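Local coordinates for esterase family protein (Staphylococcus aureus, PDB 7L0A), which probably hydrolyses S-formylglutathione to formate and glutathione, as a serine esterase of the esterase D family, at residues Ile136-Ala149 against Leu191-Leu205. Residues are numbered along the deposited sequence; the frame is centred on the assembly and turned at random.
Sequences IKFALTQGDKFAKA and LLDKAVAEDKQIPKL
Leu140 lays its two methyls over one side of helix 188-197, with CD1 against the backbone of Leu192 and CD2 3.8 Å from Leu192 CD1. Ala195 and Ile202 border the same CD2. This is the alpha/beta-hydrolase fold: two helix-to-strand units lie side by side, their strands 148-152 and 204-210 neighbours in the central sheet. Helix 130-141 follows Ser129, the predicted nucleophile. Segments 136-141 and 191-197 run nearly parallel, at 20° and 9.3 Å between axes. Leu191 splits its branches: CD1 meets the aliphatic part of Lys137, CD2 the methyl of Thr141. CG of Lys137 stands anti to the backbone N (chi1 174°), and the extended chain carries NZ on to Glu185 O.

Pro203 packs against Ala139, Gly143 and Phe146, where the chain leaves helix 130-141. Its CD lies 3.0 Å from Ala139 O, a tight contact, while CB and CG lean on Phe146 O. Water 1 donates to both Ala139 O and Gln201 O; water 2 likewise links Leu140 O to Leu191 O. Gly143 CA makes a nearly straight CA-H...O contact to Gln201 O (3.3 Å, 164° at H).

Lys204 N bonds to Ala147 O, just before the parallel pairing of Lys148 with Lys204. Ala149 N then bonds to Lys204 O at 2.9 Å. Lys148 and Lys204 run side by side. Lys148 NZ bonds to Met258 O, and water 3 accepts from it at 2.8 Å and from Lys204 NZ.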
ATOM      1  N   ILE B 136      -6.242  15.232  19.597  1.00 15.97           N
ATOM      2  CA  ILE B 136      -6.946  16.438  20.026  1.00 15.94           C
ATOM      3  C   ILE B 136      -6.427  17.665  19.281  1.00 20.21           C
ATOM      4  O   ILE B 136      -7.212  18.564  18.945  1.00 18.92           O
ATOM      5  CB  ILE B 136      -6.863  16.610  21.552  1.00 16.15           C
ATOM      6  CG1 ILE B 136      -7.908  17.622  22.048  1.00 18.92           C
ATOM      7  CG2 ILE B 136      -5.508  17.042  22.041  1.00 17.12           C
ATOM      8  CD1 ILE B 136      -9.334  17.143  21.925  1.00 21.85           C
ATOM      9  N   LYS B 137      -5.129  17.693  18.938  1.00 16.22           N
ATOM     10  CA  LYS B 137      -4.641  18.834  18.146  1.00 16.98           C
ATOM     11  C   LYS B 137      -5.298  18.858  16.758  1.00 20.91           C
ATOM     12  O   LYS B 137      -5.707  19.919  16.280  1.00 20.63           O
ATOM     13  CB  LYS B 137      -3.120  18.788  18.025  1.00 20.41           C
ATOM     14  CG  LYS B 137      -2.573  19.857  17.109  1.00 23.03           C
ATOM     15  CD  LYS B 137      -1.119  20.199  17.380  1.00 29.70           C
ATOM     16  CE  LYS B 137      -0.703  21.407  16.514  1.00 39.36           C
ATOM     17  NZ  LYS B 137       0.566  22.051  16.952  1.00 42.44           N
ATOM     18  N   PHE B 138      -5.418  17.703  16.096  1.00 15.57           N
ATOM     19  CA  PHE B 138      -6.072  17.661  14.790  1.00 17.60           C
ATOM     20  C   PHE B 138      -7.565  17.924  14.908  1.00 20.07           C
ATOM     21  O   PHE B 138      -8.143  18.576  14.037  1.00 18.46           O
ATOM     22  CB  PHE B 138      -5.791  16.318  14.081  1.00 14.65           C
ATOM     23  CG  PHE B 138      -4.354  16.170  13.647  1.00 17.68           C
ATOM     24  CD1 PHE B 138      -3.801  17.024  12.705  1.00 26.32           C
ATOM     25  CD2 PHE B 138      -3.561  15.187  14.201  1.00 21.55           C
ATOM     26  CE1 PHE B 138      -2.475  16.898  12.339  1.00 23.67           C
ATOM     27  CE2 PHE B 138      -2.227  15.040  13.836  1.00 22.26           C
ATOM     28  CZ  PHE B 138      -1.687  15.915  12.916  1.00 22.89           C
ATOM     29  N   ALA B 139      -8.204  17.452  15.980  1.00 18.52           N
ATOM     30  CA  ALA B 139      -9.616  17.759  16.182  1.00 18.34           C
ATOM     31  C   ALA B 139      -9.874  19.258  16.276  1.00 18.08           C
ATOM     32  O   ALA B 139     -10.924  19.725  15.812  1.00 21.73           O
ATOM     33  CB  ALA B 139     -10.139  17.083  17.449  1.00 19.03           C
ATOM     34  N   LEU B 140      -8.948  20.008  16.860  1.00 18.15           N
ATOM     35  CA  LEU B 140      -9.149  21.424  17.106  1.00 18.96           C
ATOM     36  C   LEU B 140      -8.543  22.328  16.043  1.00 20.56           C
ATOM     37  O   LEU B 140      -8.786  23.534  16.098  1.00 23.94           O
ATOM     38  CB  LEU B 140      -8.574  21.807  18.477  1.00 19.91           C
ATOM     39  CG  LEU B 140      -9.166  21.095  19.699  1.00 20.38           C
ATOM     40  CD1 LEU B 140      -8.391  21.310  20.982  1.00 20.62           C
ATOM     41  CD2 LEU B 140     -10.627  21.527  19.924  1.00 20.54           C
ATOM     42  N   THR B 141      -7.779  21.788  15.095  1.00 23.05           N
ATOM     43  CA  THR B 141      -7.222  22.556  13.978  1.00 18.00           C
ATOM     44  C   THR B 141      -7.683  22.082  12.605  1.00 23.62           C
ATOM     45  O   THR B 141      -7.598  22.857  11.641  1.00 23.03           O
ATOM     46  CB  THR B 141      -5.685  22.525  14.016  1.00 19.32           C
ATOM     47  OG1 THR B 141      -5.241  21.160  13.879  1.00 22.23           O
ATOM     48  CG2 THR B 141      -5.163  23.131  15.330  1.00 23.12           C
ATOM     49  N   GLN B 142      -8.127  20.833  12.480  1.00 18.92           N
ATOM     50  CA  GLN B 142      -8.622  20.238  11.249  1.00 18.43           C
ATOM     51  C   GLN B 142     -10.031  19.679  11.450  1.00 22.21           C
ATOM     52  O   GLN B 142     -10.362  18.590  10.948  1.00 21.15           O
ATOM     53  CB  GLN B 142      -7.662  19.148  10.783  1.00 21.19           C
ATOM     54  CG  GLN B 142      -6.265  19.661  10.478  1.00 21.98           C
ATOM     55  CD  GLN B 142      -6.188  20.392   9.150  1.00 31.09           C
ATOM     56  OE1 GLN B 142      -6.895  20.048   8.195  1.00 33.06           O
ATOM     57  NE2 GLN B 142      -5.307  21.372   9.071  1.00 30.10           N
ATOM     58  N   GLY B 143     -10.860  20.404  12.211  1.00 26.84           N
ATOM     59  CA  GLY B 143     -12.216  19.969  12.518  1.00 22.29           C
ATOM     60  C   GLY B 143     -13.117  19.788  11.315  1.00 28.68           C
ATOM     61  O   GLY B 143     -14.121  19.069  11.408  1.00 28.92           O
ATOM     62  N   ASP B 144     -12.816  20.455  10.198  1.00 25.40           N
ATOM     63  CA  ASP B 144     -13.577  20.290   8.967  1.00 29.26           C
ATOM     64  C   ASP B 144     -13.169  19.047   8.192  1.00 26.00           C
ATOM     65  O   ASP B 144     -13.798  18.721   7.183  1.00 30.84           O
ATOM     66  CB  ASP B 144     -13.425  21.537   8.083  1.00 33.33           C
ATOM     67  CG  ASP B 144     -11.990  21.807   7.671  1.00 51.72           C
ATOM     68  OD1 ASP B 144     -11.056  21.258   8.297  1.00 44.41           O
ATOM     69  OD2 ASP B 144     -11.793  22.590   6.716  1.00 60.43           O
ATOM     70  N   LYS B 145     -12.148  18.332   8.651  1.00 22.03           N
ATOM     71  CA  LYS B 145     -11.652  17.129   8.004  1.00 20.78           C
ATOM     72  C   LYS B 145     -12.150  15.850   8.663  1.00 22.39           C
ATOM     73  O   LYS B 145     -12.352  14.847   7.972  1.00 23.68           O
ATOM     74  CB  LYS B 145     -10.117  17.160   8.026  1.00 22.84           C
ATOM     75  CG  LYS B 145      -9.383  16.181   7.146  1.00 27.78           C
ATOM     76  CD  LYS B 145      -7.897  16.590   7.036  1.00 28.96           C
ATOM     77  CE  LYS B 145      -7.500  16.984   5.604  1.00 34.29           C
ATOM     78  NZ  LYS B 145      -7.247  18.418   5.395  1.00 49.73           N
ATOM     79  N   PHE B 146     -12.377  15.867   9.963  1.00 19.70           N
ATOM     80  CA  PHE B 146     -12.721  14.664  10.709  1.00 19.62           C
ATOM     81  C   PHE B 146     -14.058  14.859  11.405  1.00 20.62           C
ATOM     82  O   PHE B 146     -14.265  15.860  12.095  1.00 20.93           O
ATOM     83  CB  PHE B 146     -11.661  14.334  11.753  1.00 18.51           C
ATOM     84  CG  PHE B 146     -10.292  14.133  11.181  1.00 19.54           C
ATOM     85  CD1 PHE B 146      -9.962  12.954  10.544  1.00 17.13           C
ATOM     86  CD2 PHE B 146      -9.339  15.133  11.274  1.00 19.10           C
ATOM     87  CE1 PHE B 146      -8.718  12.772  10.017  1.00 20.79           C
ATOM     88  CE2 PHE B 146      -8.078  14.964  10.748  1.00 18.55           C
ATOM     89  CZ  PHE B 146      -7.757  13.761  10.126  1.00 19.47           C
ATOM     90  N   ALA B 147     -14.952  13.882  11.247  1.00 18.30           N
ATOM     91  CA  ALA B 147     -16.256  13.963  11.881  1.00 18.17           C
ATOM     92  C   ALA B 147     -16.199  13.564  13.346  1.00 17.15           C
ATOM     93  O   ALA B 147     -17.047  14.008  14.143  1.00 19.82           O
ATOM     94  CB  ALA B 147     -17.251  13.063  11.160  1.00 25.35           C
ATOM     95  N   LYS B 148     -15.244  12.718  13.698  1.00 17.00           N
ATOM     96  CA  LYS B 148     -15.162  12.121  15.024  1.00 17.08           C
ATOM     97  C   LYS B 148     -13.690  11.961  15.374  1.00 15.29           C
ATOM     98  O   LYS B 148     -12.874  11.653  14.498  1.00 18.74           O
ATOM     99  CB  LYS B 148     -15.856  10.769  15.105  1.00 17.25           C
ATOM    100  CG  LYS B 148     -17.328  10.836  14.727  1.00 21.43           C
ATOM    101  CD  LYS B 148     -17.980   9.471  14.832  1.00 23.29           C
ATOM    102  CE  LYS B 148     -19.382   9.517  14.251  1.00 29.40           C
ATOM    103  NZ  LYS B 148     -20.202   8.356  14.689  1.00 30.10           N
ATOM    104  N   ALA B 149     -13.366  12.141  16.654  1.00 17.00           N
ATOM    105  CA  ALA B 149     -12.003  12.057  17.178  1.00 16.08           C
ATOM    106  C   ALA B 149     -12.041  11.342  18.518  1.00 16.64           C
ATOM    107  O   ALA B 149     -12.916  11.630  19.349  1.00 18.67           O
ATOM    108  CB  ALA B 149     -11.406  13.478  17.346  1.00 18.89           C
ATOM    109  N   LEU B 191      -5.476  25.716  21.992  1.00 20.65           N
ATOM    110  CA  LEU B 191      -6.156  25.360  20.755  1.00 20.66           C
ATOM    111  C   LEU B 191      -7.657  25.276  20.970  1.00 24.64           C
ATOM    112  O   LEU B 191      -8.453  25.631  20.091  1.00 30.22           O
ATOM    113  CB  LEU B 191      -5.621  24.039  20.245  1.00 21.78           C
ATOM    114  CG  LEU B 191      -4.162  24.027  19.757  1.00 21.86           C
ATOM    115  CD1 LEU B 191      -3.770  22.599  19.419  1.00 20.41           C
ATOM    116  CD2 LEU B 191      -4.015  24.912  18.559  1.00 24.86           C
ATOM    117  N   LEU B 192      -8.060  24.777  22.131  1.00 22.18           N
ATOM    118  CA  LEU B 192      -9.479  24.644  22.431  1.00 21.21           C
ATOM    119  C   LEU B 192     -10.142  26.008  22.497  1.00 23.16           C
ATOM    120  O   LEU B 192     -11.200  26.229  21.885  1.00 30.45           O
ATOM    121  CB  LEU B 192      -9.635  23.883  23.737  1.00 30.03           C
ATOM    122  CG  LEU B 192     -11.025  23.554  24.270  1.00 29.26           C
ATOM    123  CD1 LEU B 192     -11.846  22.721  23.319  1.00 31.46           C
ATOM    124  CD2 LEU B 192     -10.777  22.823  25.596  1.00 26.62           C
ATOM    125  N   ASP B 193      -9.525  26.931  23.228  1.00 27.02           N
ATOM    126  CA  ASP B 193     -10.069  28.278  23.342  1.00 25.26           C
ATOM    127  C   ASP B 193     -10.135  28.974  21.990  1.00 36.72           C
ATOM    128  O   ASP B 193     -11.087  29.717  21.714  1.00 30.15           O
ATOM    129  CB  ASP B 193      -9.242  29.087  24.326  1.00 30.04           C
ATOM    130  CG  ASP B 193      -9.405  28.614  25.761  1.00 34.38           C
ATOM    131  OD1 ASP B 193     -10.421  27.944  26.080  1.00 31.18           O
ATOM    132  OD2 ASP B 193      -8.512  28.937  26.571  1.00 34.49           O
ATOM    133  N   LYS B 194      -9.137  28.750  21.137  1.00 30.32           N
ATOM    134  CA  LYS B 194      -9.128  29.373  19.822  1.00 30.32           C
ATOM    135  C   LYS B 194     -10.197  28.771  18.914  1.00 32.05           C
ATOM    136  O   LYS B 194     -10.897  29.501  18.202  1.00 33.33           O
ATOM    137  CB  LYS B 194      -7.736  29.229  19.204  1.00 26.68           C
ATOM    138  CG  LYS B 194      -7.501  30.007  17.931  1.00 32.96           C
ATOM    139  CD  LYS B 194      -6.067  29.829  17.477  1.00 40.63           C
ATOM    140  CE  LYS B 194      -5.858  30.450  16.104  1.00 49.99           C
ATOM    141  NZ  LYS B 194      -6.594  29.663  15.073  1.00 56.81           N
ATOM    142  N   ALA B 195     -10.356  27.443  18.945  1.00 28.40           N
ATOM    143  CA  ALA B 195     -11.308  26.782  18.055  1.00 31.10           C
ATOM    144  C   ALA B 195     -12.721  27.295  18.282  1.00 41.47           C
ATOM    145  O   ALA B 195     -13.460  27.544  17.321  1.00 36.32           O
ATOM    146  CB  ALA B 195     -11.246  25.269  18.264  1.00 29.86           C
ATOM    147  N   VAL B 196     -13.114  27.428  19.547  1.00 28.28           N
ATOM    148  CA  VAL B 196     -14.421  27.972  19.898  0.62 38.20           C
ATOM    149  C   VAL B 196     -14.558  29.391  19.363  1.00 46.48           C
ATOM    150  O   VAL B 196     -15.590  29.773  18.780  1.00 35.87           O
ATOM    151  CB  VAL B 196     -14.605  27.912  21.427  0.62 34.81           C
ATOM    152  CG1 VAL B 196     -15.673  28.933  21.863  0.62 40.80           C
ATOM    153  CG2 VAL B 196     -14.909  26.476  21.878  0.62 39.38           C
ATOM    154  N   ALA B 197     -13.515  30.190  19.556  1.00 32.51           N
ATOM    155  CA  ALA B 197     -13.579  31.598  19.202  1.00 27.76           C
ATOM    156  C   ALA B 197     -13.785  31.804  17.708  1.00 35.51           C
ATOM    157  O   ALA B 197     -14.499  32.731  17.301  1.00 42.77           O
ATOM    158  CB  ALA B 197     -12.294  32.298  19.662  1.00 38.54           C
ATOM    159  N   GLU B 198     -13.132  30.996  16.874  1.00 28.23           N
ATOM    160  CA  GLU B 198     -13.252  31.113  15.431  1.00 34.68           C
ATOM    161  C   GLU B 198     -14.421  30.305  14.887  1.00 43.01           C
ATOM    162  O   GLU B 198     -14.506  30.088  13.670  1.00 45.64           O
ATOM    163  CB  GLU B 198     -11.932  30.717  14.775  1.00 38.27           C
ATOM    164  CG  GLU B 198     -10.802  31.693  15.113  1.00 46.03           C
ATOM    165  CD  GLU B 198      -9.433  31.197  14.693  1.00 64.68           C
ATOM    166  OE1 GLU B 198      -9.301  29.990  14.388  1.00 75.66           O
ATOM    167  OE2 GLU B 198      -8.485  32.016  14.674  1.00 66.43           O
ATOM    168  N   ASP B 199     -15.334  29.886  15.769  1.00 36.77           N
ATOM    169  CA  ASP B 199     -16.548  29.175  15.373  1.00 50.25           C
ATOM    170  C   ASP B 199     -16.200  27.963  14.521  1.00 46.28           C
ATOM    171  O   ASP B 199     -16.846  27.671  13.511  1.00 34.61           O
ATOM    172  CB  ASP B 199     -17.515  30.102  14.628  1.00 65.76           C
ATOM    173  CG  ASP B 199     -18.944  29.592  14.647  1.00 81.43           C
ATOM    174  OD1 ASP B 199     -19.271  28.750  15.511  1.00 84.19           O
ATOM    175  OD2 ASP B 199     -19.743  30.032  13.796  1.00 88.35           O
ATOM    176  N   LYS B 200     -15.151  27.254  14.916  1.00 38.31           N
ATOM    177  CA  LYS B 200     -14.687  26.128  14.127  1.00 43.83           C
ATOM    178  C   LYS B 200     -15.513  24.895  14.464  1.00 30.64           C
ATOM    179  O   LYS B 200     -16.000  24.734  15.591  1.00 32.56           O
ATOM    180  CB  LYS B 200     -13.200  25.874  14.359  1.00 54.20           C
ATOM    181  CG  LYS B 200     -12.289  26.792  13.515  1.00 63.62           C
ATOM    182  CD  LYS B 200     -12.445  26.540  12.007  1.00 76.18           C
ATOM    183  CE  LYS B 200     -11.921  27.714  11.172  1.00 79.50           C
ATOM    184  NZ  LYS B 200     -10.626  28.245  11.682  1.00 80.96           N
ATOM    185  N   GLN B 201     -15.744  24.087  13.441  1.00 34.52           N
ATOM    186  CA  GLN B 201     -16.262  22.746  13.630  1.00 29.77           C
ATOM    187  C   GLN B 201     -15.333  21.962  14.547  1.00 26.10           C
ATOM    188  O   GLN B 201     -14.128  21.931  14.330  1.00 29.28           O
ATOM    189  CB  GLN B 201     -16.359  22.063  12.269  1.00 38.90           C
ATOM    190  CG  GLN B 201     -17.744  21.655  11.878  1.00 44.99           C
ATOM    191  CD  GLN B 201     -17.846  21.273  10.417  1.00 40.78           C
ATOM    192  OE1 GLN B 201     -16.989  21.621   9.597  1.00 37.27           O
ATOM    193  NE2 GLN B 201     -18.900  20.550  10.080  1.00 43.15           N
ATOM    194  N   ILE B 202     -15.892  21.348  15.581  1.00 26.37           N
ATOM    195  CA  ILE B 202     -15.157  20.418  16.438  1.00 24.26           C
ATOM    196  C   ILE B 202     -15.743  19.037  16.209  1.00 18.93           C
ATOM    197  O   ILE B 202     -16.971  18.879  16.283  1.00 22.11           O
ATOM    198  CB  ILE B 202     -15.250  20.798  17.928  1.00 23.05           C
ATOM    199  CG1 ILE B 202     -14.689  22.215  18.155  1.00 26.85           C
ATOM    200  CG2 ILE B 202     -14.496  19.783  18.804  1.00 25.95           C
ATOM    201  CD1 ILE B 202     -14.712  22.656  19.603  1.00 32.74           C
ATOM    202  N   PRO B 203     -14.926  18.037  15.923  1.00 19.76           N
ATOM    203  CA  PRO B 203     -15.461  16.678  15.734  1.00 18.13           C
ATOM    204  C   PRO B 203     -16.181  16.200  16.988  1.00 20.85           C
ATOM    205  O   PRO B 203     -15.898  16.624  18.104  1.00 22.27           O
ATOM    206  CB  PRO B 203     -14.220  15.830  15.458  1.00 21.43           C
ATOM    207  CG  PRO B 203     -13.149  16.817  15.021  1.00 21.55           C
ATOM    208  CD  PRO B 203     -13.457  18.096  15.749  1.00 19.47           C
ATOM    209  N   LYS B 204     -17.112  15.260  16.797  1.00 18.99           N
ATOM    210  CA  LYS B 204     -17.652  14.553  17.954  1.00 18.93           C
ATOM    211  C   LYS B 204     -16.498  13.861  18.685  1.00 18.47           C
ATOM    212  O   LYS B 204     -15.649  13.211  18.064  1.00 18.95           O
ATOM    213  CB  LYS B 204     -18.711  13.549  17.511  1.00 25.61           C
ATOM    214  CG  LYS B 204     -19.705  13.149  18.588  1.00 51.48           C
ATOM    215  CD  LYS B 204     -20.879  12.368  17.999  1.00 53.39           C
ATOM    216  CE  LYS B 204     -21.697  11.708  19.099  1.00 49.76           C
ATOM    217  NZ  LYS B 204     -22.823  10.905  18.564  1.00 48.75           N
ATOM    218  N   LEU B 205     -16.460  14.014  20.011  1.00 17.04           N
ATOM    219  CA  LEU B 205     -15.358  13.540  20.833  1.00 17.75           C
ATOM    220  C   LEU B 205     -15.764  12.361  21.704  1.00 19.27           C
ATOM    221  O   LEU B 205     -16.764  12.432  22.439  1.00 21.89           O
ATOM    222  CB  LEU B 205     -14.857  14.671  21.730  1.00 19.73           C
ATOM    223  CG  LEU B 205     -14.200  15.849  21.037  1.00 22.28           C
ATOM    224  CD1 LEU B 205     -13.964  16.954  22.076  1.00 18.97           C
ATOM    225  CD2 LEU B 205     -12.896  15.434  20.393  1.00 25.45           C
TER
HETATM  226  O   HOH W   1     -11.860  22.341  15.253  1.00 27.41           O
HETATM  227  O   HOH W   2      -7.721  25.781  17.237  1.00 23.91           O
HETATM  228  O   HOH W   3     -20.978   8.623  17.318  1.00 37.94           O